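Local coordinates for fatty acid-binding protein TM_1468 (Thermotoga maritima, PDB 1VPV) that binds long-chain fatty acids such as palmitate and may play a part in lipid transport or fatty acid metabolism, at residues K14-V19 against E93-V98; D82-Y87 against K119-P124; G239-V244 against E294-K299. All coordinates share one frame; numbering follows the deposited sequence.

Overall arrangement
Contacts 1 and 2 share one region of the DegV fold, with centres 11 Å apart, whereas contact 3 belongs to a different β-sheet. Helix 80-92 and strand 97-102 follow each other in the chain, and the two contacts touch directly: V98 N lies 3.0 Å from P124 O, a probable hydrogen bond that joins strand 97-102 to the residue just before strand 125-129. Contact 3 comes later in the chain; its centre is about 29 Å from that of contact 1 and 36 Å from that of contact 2. All three lie away from the palmitate-binding residues T75 and S108. In contact 3 the side chain of E294 is about 11 Å from the bound palmitic acid.

Contact 1: K14-V19 against E93-V98; sequences KVKILV and EDYDVV
K14 and D96 meet just before the parallel pairing of strands 15-20 and 97-102, through their backbones and one carboxylate. K14 N donates to D96 OD2 over 2.7 Å, using that oxygen's anti lone pair, so an aspartate here supplies an acceptor. In return K14 O takes D96 N at 2.9 Å and, weakly, V97 N. Next, K16 N bonds to V97 O at 3.0 Å. K14 swings NZ to D94 OD2, a 2.9 Å salt bridge that meets the carboxylate from above its plane; D94, with positive phi, ends helix 80-92 as the C-prime residue of a Schellman motif.

K16 suits its place by being both aliphatic and charged. Its chain bends at chi2 (83°), laying CD over one face of the Y95 ring, 3.9 Å from the centroid, in a CH-pi contact. D34 satisfies both polar ends: K16 NZ by a salt bridge to OD1, Y95 OH by a hydrogen bond to OD2.

V15 and V97 share one sheet face, where V15 packs on L148 of helix 138-149, whose R145 NH2 donates to V15 O. K16 and V98 rest on Y90 of helix 80-92 on the other, and strand 35-43 flanks strand 15-20.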
loop_
_atom_site.group_PDB
_atom_site.type_symbol
_atom_site.label_atom_id
_atom_site.label_comp_id
_atom_site.label_asym_id
_atom_site.label_seq_id
_atom_site.Cartn_x
_atom_site.Cartn_y
_atom_site.Cartn_z
ATOM N N LYS A 14 10.101 -15.056 17.967
ATOM C CA LYS A 14 8.980 -14.127 17.937
ATOM C C LYS A 14 9.335 -12.971 17.022
ATOM O O LYS A 14 10.345 -12.278 17.228
ATOM C CB LYS A 14 8.684 -13.614 19.352
ATOM C CG LYS A 14 8.044 -14.668 20.304
ATOM C CD LYS A 14 7.628 -14.042 21.646
ATOM C CE LYS A 14 8.840 -13.595 22.412
ATOM N NZ LYS A 14 8.609 -13.453 23.878
ATOM N N VAL A 15 8.499 -12.761 16.013
ATOM C CA VAL A 15 8.779 -11.780 14.961
ATOM C C VAL A 15 7.768 -10.639 14.886
ATOM O O VAL A 15 6.581 -10.872 14.719
ATOM C CB VAL A 15 8.817 -12.475 13.580
ATOM C CG1 VAL A 15 9.291 -11.506 12.509
ATOM C CG2 VAL A 15 9.732 -13.673 13.614
ATOM N N LYS A 16 8.243 -9.402 14.990
ATOM C CA LYS A 16 7.415 -8.218 14.715
ATOM C C LYS A 16 7.422 -7.932 13.231
ATOM O O LYS A 16 8.469 -8.045 12.586
ATOM C CB LYS A 16 7.980 -6.979 15.397
ATOM C CG LYS A 16 7.037 -5.783 15.342
ATOM C CD LYS A 16 6.001 -5.881 16.474
ATOM C CE LYS A 16 4.760 -5.100 16.159
ATOM N NZ LYS A 16 3.805 -5.269 17.270
ATOM N N ILE A 17 6.272 -7.537 12.694
ATOM C CA ILE A 17 6.209 -7.095 11.315
ATOM C C ILE A 17 5.887 -5.603 11.345
ATOM O O ILE A 17 4.956 -5.167 12.007
ATOM C CB ILE A 17 5.152 -7.861 10.516
ATOM C CG1 ILE A 17 5.565 -9.318 10.372
ATOM C CG2 ILE A 17 4.943 -7.228 9.133
ATOM C CD1 ILE A 17 4.466 -10.250 9.809
ATOM N N LEU A 18 6.682 -4.821 10.635
ATOM C CA LEU A 18 6.441 -3.397 10.522
ATOM C C LEU A 18 6.200 -3.038 9.056
ATOM O O LEU A 18 6.974 -3.433 8.181
ATOM C CB LEU A 18 7.656 -2.643 11.048
ATOM C CG LEU A 18 7.571 -1.127 10.991
ATOM C CD1 LEU A 18 6.563 -0.616 11.978
ATOM C CD2 LEU A 18 8.960 -0.572 11.289
ATOM N N VAL A 19 5.121 -2.325 8.772
ATOM C CA VAL A 19 4.987 -1.667 7.442
ATOM C C VAL A 19 4.999 -0.161 7.708
ATOM O O VAL A 19 4.881 0.280 8.845
ATOM C CB VAL A 19 3.710 -2.081 6.680
ATOM C CG1 VAL A 19 3.656 -3.628 6.481
ATOM C CG2 VAL A 19 2.443 -1.591 7.409
ATOM N N GLU A 93 10.486 -5.103 24.119
ATOM C CA GLU A 93 9.307 -5.975 24.248
ATOM C C GLU A 93 9.583 -7.457 23.930
ATOM O O GLU A 93 8.644 -8.232 23.771
ATOM C CB GLU A 93 8.166 -5.507 23.343
ATOM C CG GLU A 93 7.565 -4.142 23.648
ATOM C CD GLU A 93 6.601 -3.722 22.578
ATOM O OE1 GLU A 93 6.468 -4.465 21.573
ATOM O OE2 GLU A 93 5.973 -2.644 22.718
ATOM N N ASP A 94 10.851 -7.833 23.823
ATOM C CA ASP A 94 11.297 -9.255 23.728
ATOM C C ASP A 94 11.027 -9.924 22.364
ATOM O O ASP A 94 10.988 -11.131 22.249
ATOM C CB ASP A 94 10.739 -10.114 24.909
ATOM C CG ASP A 94 11.517 -11.408 25.138
ATOM O OD1 ASP A 94 12.762 -11.382 25.115
ATOM O OD2 ASP A 94 10.887 -12.464 25.379
ATOM N N TYR A 95 10.847 -9.143 21.321
ATOM C CA TYR A 95 10.901 -9.727 19.978
ATOM C C TYR A 95 12.337 -10.180 19.671
ATOM O O TYR A 95 13.289 -9.644 20.213
ATOM C CB TYR A 95 10.360 -8.761 18.960
ATOM C CG TYR A 95 8.846 -8.623 19.006
ATOM C CD1 TYR A 95 8.018 -9.559 18.348
ATOM C CD2 TYR A 95 8.234 -7.575 19.692
ATOM C CE1 TYR A 95 6.622 -9.442 18.362
ATOM C CE2 TYR A 95 6.822 -7.442 19.711
ATOM C CZ TYR A 95 6.037 -8.375 19.045
ATOM O OH TYR A 95 4.679 -8.254 19.054
ATOM N N ASP A 96 12.470 -11.242 18.882
ATOM C CA ASP A 96 13.798 -11.735 18.480
ATOM C C ASP A 96 14.202 -11.175 17.134
ATOM O O ASP A 96 15.373 -11.042 16.889
ATOM C CB ASP A 96 13.865 -13.256 18.422
ATOM C CG ASP A 96 13.304 -13.920 19.662
ATOM O OD1 ASP A 96 13.911 -13.825 20.751
ATOM O OD2 ASP A 96 12.238 -14.549 19.521
ATOM N N VAL A 97 13.233 -10.828 16.292
ATOM C CA VAL A 97 13.480 -10.403 14.905
ATOM C C VAL A 97 12.417 -9.357 14.494
ATOM O O VAL A 97 11.249 -9.455 14.890
ATOM C CB VAL A 97 13.394 -11.602 13.909
ATOM C CG1 VAL A 97 13.561 -11.135 12.460
ATOM C CG2 VAL A 97 14.420 -12.669 14.206
ATOM N N VAL A 98 12.833 -8.340 13.733
ATOM C CA VAL A 98 11.885 -7.420 13.097
ATOM C C VAL A 98 11.940 -7.624 11.588
ATOM O O VAL A 98 13.019 -7.645 10.994
ATOM C CB VAL A 98 12.208 -5.964 13.359
ATOM C CG1 VAL A 98 11.116 -5.101 12.768
ATOM C CG2 VAL A 98 12.347 -5.692 14.842
#

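Contact 2: D82-Y87 against K119-P124; sequences DFKKRY and KEVDIP
Y87, the residue that meets both V121 and I123, has its backbone N held inside its own helix: Y87 N donates to F83 O at 2.9 Å. The contact lays helix 80-92 against the loop linking helix to second strand within a β-α-β crossover of the DegV fold, in which strand 97-102, helix 110-118 and the parallel strand 125-129 follow in turn.

Between helix and loop the contact is mainly apolar. The aromatic side chain of Y87 crosses that of V121 at about a right angle, and ring atom CD2 meets V121 CG2 at 3.9 Å. A tyrosine serves well here because its carbon skeleton packs against the loop while OH reaches on to a hydrogen bond with A114 O in helix 110-118. The branched valine and isoleucine turn methyls to the helix without needing a polar partner, and I123 also packs on V98 of strand 97-102.

K84 works at the more exposed border. Its chain crosses E120 at about a right angle, with K84 CD 3.7 Å from E120 CB; beyond CD a bend at chi3 (70°) turns CE and NZ along E120. The charges form a long salt bridge, K84 NZ to E120 OE1 at 4.0 Å. With an alanine here, the E120 carboxylate would probably lose this nearby positive charge. Deeper in, I123 CG2 stands 3.9 Å from the carbonyl oxygen Y87 O.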
loop_
_atom_site.group_PDB
_atom_site.type_symbol
_atom_site.label_atom_id
_atom_site.label_comp_id
_atom_site.label_asym_id
_atom_site.label_seq_id
_atom_site.Cartn_x
_atom_site.Cartn_y
_atom_site.Cartn_z
ATOM N N ASP A 82 13.468 7.544 13.564
ATOM C CA ASP A 82 12.094 7.056 13.764
ATOM C C ASP A 82 12.083 5.532 13.671
ATOM O O ASP A 82 11.381 4.852 14.433
ATOM C CB ASP A 82 11.159 7.590 12.679
ATOM C CG ASP A 82 10.765 9.061 12.878
ATOM O OD1 ASP A 82 10.984 9.634 13.949
ATOM O OD2 ASP A 82 10.166 9.653 11.957
ATOM N N PHE A 83 12.839 5.003 12.709
ATOM C CA PHE A 83 13.015 3.560 12.585
ATOM C C PHE A 83 13.773 2.932 13.779
ATOM O O PHE A 83 13.337 1.868 14.276
ATOM C CB PHE A 83 13.686 3.176 11.259
ATOM C CG PHE A 83 12.717 3.042 10.103
ATOM C CD1 PHE A 83 11.893 1.942 10.004
ATOM C CD2 PHE A 83 12.647 4.020 9.107
ATOM C CE1 PHE A 83 10.960 1.827 8.952
ATOM C CE2 PHE A 83 11.760 3.902 8.043
ATOM C CZ PHE A 83 10.910 2.805 7.959
ATOM N N LYS A 84 14.902 3.543 14.179
ATOM C CA LYS A 84 15.688 3.072 15.326
ATOM C C LYS A 84 14.806 2.936 16.559
ATOM O O LYS A 84 14.843 1.925 17.244
ATOM C CB LYS A 84 16.814 4.051 15.702
ATOM C CG LYS A 84 18.188 3.726 15.192
ATOM C CD LYS A 84 19.262 4.579 15.894
ATOM C CE LYS A 84 19.475 4.186 17.383
ATOM N NZ LYS A 84 20.687 4.819 18.024
ATOM N N LYS A 85 14.033 3.973 16.851
ATOM C CA LYS A 85 13.208 3.972 18.062
ATOM C C LYS A 85 12.213 2.815 18.065
ATOM O O LYS A 85 12.122 2.097 19.054
ATOM C CB LYS A 85 12.527 5.331 18.288
ATOM C CG LYS A 85 13.535 6.431 18.683
ATOM C CD LYS A 85 12.892 7.779 19.023
ATOM N N ARG A 86 11.499 2.614 16.969
ATOM C CA ARG A 86 10.617 1.451 16.838
ATOM C C ARG A 86 11.366 0.122 17.031
ATOM O O ARG A 86 10.901 -0.740 17.800
ATOM C CB ARG A 86 9.886 1.418 15.484
ATOM C CG ARG A 86 8.978 2.597 15.203
ATOM C CD ARG A 86 7.500 2.246 15.256
ATOM N NE ARG A 86 6.658 3.454 15.175
ATOM C CZ ARG A 86 5.330 3.456 15.153
ATOM N NH1 ARG A 86 4.652 2.324 15.192
ATOM N NH2 ARG A 86 4.671 4.597 15.073
ATOM N N TYR A 87 12.496 -0.048 16.345
ATOM C CA TYR A 87 13.273 -1.303 16.444
ATOM C C TYR A 87 13.612 -1.628 17.902
ATOM O O TYR A 87 13.438 -2.757 18.362
ATOM C CB TYR A 87 14.592 -1.223 15.649
ATOM C CG TYR A 87 14.452 -1.055 14.138
ATOM C CD1 TYR A 87 13.252 -1.303 13.484
ATOM C CD2 TYR A 87 15.549 -0.680 13.354
ATOM C CE1 TYR A 87 13.140 -1.169 12.097
ATOM C CE2 TYR A 87 15.447 -0.559 11.962
ATOM C CZ TYR A 87 14.243 -0.791 11.346
ATOM O OH TYR A 87 14.136 -0.660 9.977
ATOM N N LYS A 119 21.282 -0.963 10.859
ATOM C CA LYS A 119 22.710 -1.039 11.180
ATOM C C LYS A 119 23.040 -0.415 12.524
ATOM O O LYS A 119 24.117 -0.646 13.039
ATOM C CB LYS A 119 23.551 -0.392 10.074
ATOM C CG LYS A 119 23.236 -1.002 8.702
ATOM C CD LYS A 119 24.367 -0.848 7.706
ATOM C CE LYS A 119 24.038 -1.595 6.435
ATOM N NZ LYS A 119 25.267 -2.209 5.844
ATOM N N GLU A 120 22.118 0.347 13.108
ATOM C CA GLU A 120 22.381 0.984 14.402
ATOM C C GLU A 120 21.782 0.289 15.623
ATOM O O GLU A 120 21.741 0.877 16.684
ATOM C CB GLU A 120 21.907 2.428 14.336
ATOM C CG GLU A 120 22.626 3.222 13.239
ATOM C CD GLU A 120 22.851 4.683 13.603
ATOM O OE1 GLU A 120 22.012 5.277 14.318
ATOM O OE2 GLU A 120 23.874 5.247 13.169
ATOM N N VAL A 121 21.323 -0.952 15.478
ATOM C CA VAL A 121 20.680 -1.698 16.567
ATOM C C VAL A 121 21.125 -3.160 16.596
ATOM O O VAL A 121 21.545 -3.729 15.580
ATOM C CB VAL A 121 19.129 -1.684 16.504
ATOM C CG1 VAL A 121 18.605 -0.284 16.575
ATOM C CG2 VAL A 121 18.579 -2.370 15.223
ATOM N N ASP A 122 21.008 -3.748 17.787
ATOM C CA ASP A 122 21.355 -5.144 18.071
ATOM C C ASP A 122 20.468 -6.198 17.447
ATOM O O ASP A 122 20.914 -7.313 17.183
ATOM C CB ASP A 122 21.233 -5.364 19.575
ATOM C CG ASP A 122 22.373 -4.792 20.321
ATOM O OD1 ASP A 122 23.403 -4.519 19.669
ATOM O OD2 ASP A 122 22.240 -4.617 21.555
ATOM N N ILE A 123 19.198 -5.863 17.310
ATOM C CA ILE A 123 18.148 -6.821 17.034
ATOM C C ILE A 123 18.093 -7.049 15.522
ATOM O O ILE A 123 18.043 -6.087 14.767
ATOM C CB ILE A 123 16.778 -6.320 17.625
ATOM C CG1 ILE A 123 15.638 -7.274 17.264
ATOM C CG2 ILE A 123 16.422 -4.868 17.149
ATOM C CD1 ILE A 123 14.296 -6.892 17.904
ATOM N N PRO A 124 18.110 -8.314 15.070
ATOM C CA PRO A 124 18.199 -8.521 13.628
ATOM C C PRO A 124 16.964 -7.946 12.941
ATOM O O PRO A 124 15.852 -8.191 13.369
ATOM C CB PRO A 124 18.264 -10.032 13.475
ATOM C CG PRO A 124 18.336 -10.617 14.815
ATOM C CD PRO A 124 18.030 -9.579 15.822
#

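Contact 3: G239-V244 against E294-K299; sequences GSKLRV and EVLERK
R243 and E294 face each other as an antiparallel hydrogen-bonded pair, and backbone bonds set the frame of the contact. R243 N reaches E294 O at 2.8 Å, and E294 N returns the bond to R243 O. Farther along, K241 N bonds to E297 O, while K241 O takes L296 N at 2.9 Å and, more weakly, E297 N.

Charged pairs lie on the face that carries K241, R243, E294 and E297. R243 and E294 run side by side in a salt bridge: the arginine chain bends at chi3 (-64°), turning NE and NH2 to E294 OE1, which lies in the guanidinium plane and accepts a hydrogen bond from each at 2.8 Å. The two flat groups are nevertheless turned 60° apart: NH2 uses the syn lone pair of OE1, whereas NE comes from above the carboxylate plane. Outside the pair, E294 OE2 bridges to R164 and R243 NH1 to E146, so two long side chains knit the buried E294 and the partly exposed R243 into a network that probably stabilises their ionised forms. Nearer the surface, K241 NZ forms a 3.1 Å salt bridge with E297 OE1.

A serine suits position 240: S240 OG accepts K299 N at 3.0 Å and is also hydrogen-bonded to P237 O. G239 has positive phi (84°); a β-carbon there would press on the preceding carbonyl oxygen and collide with K299 CE.

Apolar contacts fill in between. On the opposite face L242 CD2 touches V295 CG2 at 4.0 Å, and L296 CD1 lies against the aliphatic CG of R243.

With L296 and E297 both opposite K241, the register slips by one residue: this is a classic β bulge, interrupting the antiparallel pairing of K241-R243 with E294-E297 in the mixed six-stranded sheet.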
loop_
_atom_site.group_PDB
_atom_site.type_symbol
_atom_site.label_atom_id
_atom_site.label_comp_id
_atom_site.label_asym_id
_atom_site.label_seq_id
_atom_site.Cartn_x
_atom_site.Cartn_y
_atom_site.Cartn_z
ATOM N N GLY A 239 -11.357 -16.466 -13.400
ATOM C CA GLY A 239 -11.583 -17.631 -12.552
ATOM C C GLY A 239 -10.390 -18.045 -11.697
ATOM O O GLY A 239 -10.407 -19.113 -11.107
ATOM N N SER A 240 -9.337 -17.230 -11.647
ATOM C CA SER A 240 -8.215 -17.492 -10.736
ATOM C C SER A 240 -8.613 -17.213 -9.265
ATOM O O SER A 240 -9.540 -16.479 -8.982
ATOM C CB SER A 240 -6.981 -16.665 -11.153
ATOM O OG SER A 240 -6.515 -17.067 -12.442
ATOM N N LYS A 241 -7.909 -17.839 -8.339
ATOM C CA LYS A 241 -8.142 -17.636 -6.915
ATOM C C LYS A 241 -7.377 -16.414 -6.441
ATOM O O LYS A 241 -6.155 -16.360 -6.594
ATOM C CB LYS A 241 -7.639 -18.834 -6.122
ATOM C CG LYS A 241 -8.681 -19.829 -5.633
ATOM C CD LYS A 241 -8.154 -20.488 -4.324
ATOM C CE LYS A 241 -8.873 -21.740 -3.964
ATOM N NZ LYS A 241 -8.655 -22.720 -5.048
ATOM N N LEU A 242 -8.075 -15.469 -5.819
ATOM C CA LEU A 242 -7.461 -14.233 -5.397
ATOM C C LEU A 242 -7.753 -13.920 -3.934
ATOM O O LEU A 242 -8.782 -14.326 -3.413
ATOM C CB LEU A 242 -8.044 -13.084 -6.210
ATOM C CG LEU A 242 -8.006 -13.033 -7.727
ATOM C CD1 LEU A 242 -8.511 -11.669 -8.143
ATOM C CD2 LEU A 242 -6.577 -13.281 -8.269
ATOM N N ARG A 243 -6.862 -13.177 -3.284
ATOM C CA ARG A 243 -7.232 -12.416 -2.071
ATOM C C ARG A 243 -6.998 -10.930 -2.367
ATOM O O ARG A 243 -6.119 -10.590 -3.141
ATOM C CB ARG A 243 -6.446 -12.865 -0.848
ATOM C CG ARG A 243 -6.734 -14.292 -0.432
ATOM C CD ARG A 243 -6.233 -14.617 0.984
ATOM N NE ARG A 243 -4.772 -14.512 1.060
ATOM C CZ ARG A 243 -4.021 -14.986 2.060
ATOM N NH1 ARG A 243 -4.575 -15.604 3.074
ATOM N NH2 ARG A 243 -2.691 -14.853 2.035
ATOM N N VAL A 244 -7.771 -10.056 -1.739
ATOM C CA VAL A 244 -7.888 -8.655 -2.173
ATOM C C VAL A 244 -8.066 -7.675 -1.003
ATOM O O VAL A 244 -8.825 -7.937 -0.064
ATOM C CB VAL A 244 -9.137 -8.480 -3.074
ATOM C CG1 VAL A 244 -9.213 -7.082 -3.646
ATOM C CG2 VAL A 244 -9.117 -9.487 -4.195
ATOM N N GLU A 294 -3.656 -10.325 -4.427
ATOM C CA GLU A 294 -2.806 -11.512 -4.274
ATOM C C GLU A 294 -3.388 -12.663 -5.070
ATOM O O GLU A 294 -4.497 -13.133 -4.802
ATOM C CB GLU A 294 -2.691 -11.966 -2.811
ATOM C CG GLU A 294 -1.937 -13.334 -2.641
ATOM C CD GLU A 294 -2.039 -13.948 -1.228
ATOM O OE1 GLU A 294 -2.713 -13.332 -0.358
ATOM O OE2 GLU A 294 -1.451 -15.049 -0.983
ATOM N N VAL A 295 -2.613 -13.156 -6.020
ATOM C CA VAL A 295 -2.990 -14.357 -6.758
ATOM C C VAL A 295 -2.519 -15.582 -5.949
ATOM O O VAL A 295 -1.330 -15.746 -5.683
ATOM C CB VAL A 295 -2.353 -14.368 -8.170
ATOM C CG1 VAL A 295 -2.840 -15.549 -9.004
ATOM C CG2 VAL A 295 -2.651 -13.065 -8.892
ATOM N N LEU A 296 -3.466 -16.414 -5.544
ATOM C CA LEU A 296 -3.172 -17.694 -4.897
ATOM C C LEU A 296 -2.969 -18.820 -5.891
ATOM O O LEU A 296 -2.165 -19.703 -5.670
ATOM C CB LEU A 296 -4.323 -18.083 -3.980
ATOM C CG LEU A 296 -4.680 -17.047 -2.925
ATOM C CD1 LEU A 296 -6.009 -17.389 -2.297
ATOM C CD2 LEU A 296 -3.594 -17.016 -1.881
ATOM N N GLU A 297 -3.724 -18.791 -6.974
ATOM C CA GLU A 297 -3.744 -19.877 -7.955
ATOM C C GLU A 297 -4.249 -19.283 -9.251
ATOM O O GLU A 297 -5.318 -18.670 -9.259
ATOM C CB GLU A 297 -4.700 -20.982 -7.490
ATOM C CG GLU A 297 -4.593 -22.280 -8.266
ATOM C CD GLU A 297 -5.490 -23.419 -7.723
ATOM O OE1 GLU A 297 -6.031 -23.340 -6.591
ATOM O OE2 GLU A 297 -5.636 -24.429 -8.437
ATOM N N ARG A 298 -3.485 -19.403 -10.332
ATOM C CA ARG A 298 -3.992 -18.988 -11.647
ATOM C C ARG A 298 -4.688 -20.191 -12.250
ATOM O O ARG A 298 -4.182 -21.296 -12.156
ATOM C CB ARG A 298 -2.893 -18.492 -12.594
ATOM C CG ARG A 298 -1.743 -17.835 -11.933
ATOM C CD ARG A 298 -1.074 -16.745 -12.772
ATOM N NE ARG A 298 -0.085 -16.069 -11.914
ATOM C CZ ARG A 298 0.186 -14.766 -11.904
ATOM N NH1 ARG A 298 -0.433 -13.924 -12.720
ATOM N NH2 ARG A 298 1.088 -14.300 -11.059
ATOM N N LYS A 299 -5.857 -19.981 -12.849
ATOM C CA LYS A 299 -6.557 -21.058 -13.529
ATOM C C LYS A 299 -5.640 -21.618 -14.613
ATOM O O LYS A 299 -5.091 -20.862 -15.407
ATOM C CB LYS A 299 -7.878 -20.557 -14.141
ATOM C CG LYS A 299 -8.617 -21.606 -14.995
ATOM C CD LYS A 299 -9.829 -21.033 -15.739
ATOM C CE LYS A 299 -11.050 -20.907 -14.839
ATOM N NZ LYS A 299 -11.654 -22.228 -14.523
#